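Local coordinates for putative uncharacterized protein PH1404 (Pyrococcus horikoshii, PDB 3AF6) that probably terminates transcription as a zinc-dependent ribonuclease that cleaves nascent RNA at the exit channel of RNA polymerase and trims it from the 5' end, at residues 600-603 against 604-608. Sequence-based numbering, arbitrary orientation.
Sequences LMNY and VAKVR
Two backbone donors reach the carbonyl oxygen of M601: N of A605 makes a nearly straight bond to M601 O (3.1 Å, N-H...O 168°), while N of V604 adds a weak, bent one. V604 N also bonds to L600 O, and K606 N to the backbone O of N602 at 3.0 Å, so this is regular alpha-helical i to i+4 pairing. The last i to i+4 bond of the helix runs from V607 N to Y603 O at 2.8 Å, although V607 has already left helical geometry (psi 141°) and turns the chain away into R608.

On the solvent side, K606 bends at chi2 and chi4 and lies over the N602 turn, its CB and CG beside the backbone carbonyl of N602. On the buried side, chi1 of -176° puts CG of Y603 anti to the backbone N and sets the ring beside the V607 side chain, where CE2 lies 4.1 Å from V607 CB. Y603 OH is satisfied by N380 O; F370 meets the ring edge-to-face, and F368 with the planes about 55° apart.

Helix 597-606 probably belongs to the C-terminal part of the metallo-beta-lactamase domain, and the L600 side chain is about 8 Å from that of D367, a zinc ligand. L600, Y603 and V604 pack on strand 388-392, whereas M601 and V604 meet helix 621-635.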
loop_
_atom_site.group_PDB
_atom_site.type_symbol
_atom_site.label_atom_id
_atom_site.label_comp_id
_atom_site.label_asym_id
_atom_site.label_seq_id
_atom_site.Cartn_x
_atom_site.Cartn_y
_atom_site.Cartn_z
ATOM N N LEU A 600 17.045 12.577 2.492
ATOM C CA LEU A 600 15.993 13.392 3.075
ATOM C C LEU A 600 16.311 14.869 2.861
ATOM O O LEU A 600 15.463 15.629 2.407
ATOM C CB LEU A 600 15.828 13.084 4.570
ATOM C CG LEU A 600 15.356 11.676 4.988
ATOM C CD1 LEU A 600 15.520 11.539 6.493
ATOM C CD2 LEU A 600 13.906 11.417 4.580
ATOM N N MET A 601 17.536 15.276 3.169
ATOM C CA MET A 601 17.901 16.670 2.989
ATOM C C MET A 601 17.750 17.029 1.522
ATOM O O MET A 601 17.189 18.076 1.178
ATOM C CB MET A 601 19.338 16.921 3.445
ATOM C CG MET A 601 19.562 16.830 4.960
ATOM S SD MET A 601 18.731 18.114 5.978
ATOM C CE MET A 601 19.815 19.525 5.750
ATOM N N ASN A 602 18.226 16.146 0.655
ATOM C CA ASN A 602 18.152 16.392 -0.779
ATOM C C ASN A 602 16.715 16.474 -1.278
ATOM O O ASN A 602 16.436 17.144 -2.268
ATOM C CB ASN A 602 18.913 15.305 -1.542
ATOM C CG ASN A 602 18.862 15.507 -3.043
ATOM O OD1 ASN A 602 18.558 14.582 -3.791
ATOM N ND2 ASN A 602 19.160 16.718 -3.491
ATOM N N TYR A 603 15.796 15.796 -0.601
ATOM C CA TYR A 603 14.397 15.844 -1.012
ATOM C C TYR A 603 13.850 17.235 -0.730
ATOM O O TYR A 603 13.007 17.748 -1.470
ATOM C CB TYR A 603 13.548 14.815 -0.250
ATOM C CG TYR A 603 12.110 14.777 -0.726
ATOM C CD1 TYR A 603 11.769 14.141 -1.926
ATOM C CD2 TYR A 603 11.113 15.473 -0.045
ATOM C CE1 TYR A 603 10.467 14.208 -2.441
ATOM C CE2 TYR A 603 9.820 15.550 -0.547
ATOM C CZ TYR A 603 9.505 14.916 -1.745
ATOM O OH TYR A 603 8.229 14.999 -2.248
ATOM N N VAL A 604 14.326 17.842 0.353
ATOM C CA VAL A 604 13.865 19.170 0.720
ATOM C C VAL A 604 14.383 20.145 -0.322
ATOM O O VAL A 604 13.629 20.962 -0.854
ATOM C CB VAL A 604 14.373 19.578 2.123
ATOM C CG1 VAL A 604 13.824 20.948 2.501
ATOM C CG2 VAL A 604 13.941 18.537 3.153
ATOM N N ALA A 605 15.672 20.042 -0.623
ATOM C CA ALA A 605 16.304 20.906 -1.623
ATOM C C ALA A 605 15.550 20.879 -2.961
ATOM O O ALA A 605 15.264 21.930 -3.538
ATOM C CB ALA A 605 17.754 20.479 -1.833
ATOM N N LYS A 606 15.213 19.684 -3.431
ATOM C CA LYS A 606 14.516 19.525 -4.703
ATOM C C LYS A 606 12.992 19.678 -4.694
ATOM O O LYS A 606 12.412 20.021 -5.722
ATOM C CB LYS A 606 14.828 18.155 -5.310
ATOM C CG LYS A 606 16.300 17.821 -5.465
ATOM C CD LYS A 606 16.841 18.264 -6.817
ATOM C CE LYS A 606 18.179 17.592 -7.125
ATOM N NZ LYS A 606 19.201 17.842 -6.061
ATOM N N VAL A 607 12.323 19.419 -3.575
ATOM C CA VAL A 607 10.866 19.518 -3.596
ATOM C C VAL A 607 10.390 20.867 -4.129
ATOM O O VAL A 607 10.975 21.916 -3.838
ATOM C CB VAL A 607 10.244 19.227 -2.212
ATOM C CG1 VAL A 607 10.689 20.245 -1.199
ATOM C CG2 VAL A 607 8.742 19.195 -2.332
ATOM N N ARG A 608 9.316 20.827 -4.913
ATOM C CA ARG A 608 8.776 22.027 -5.542
ATOM C C ARG A 608 7.248 21.971 -5.641
ATOM O O ARG A 608 6.680 20.938 -6.030
ATOM C CB ARG A 608 9.375 22.135 -6.954
ATOM C CG ARG A 608 9.695 23.518 -7.428
ATOM C CD ARG A 608 10.759 24.166 -6.564
ATOM N NE ARG A 608 12.020 23.432 -6.550
ATOM C CZ ARG A 608 13.108 23.863 -5.916
ATOM N NH1 ARG A 608 13.075 25.013 -5.256
ATOM N NH2 ARG A 608 14.228 23.156 -5.938
#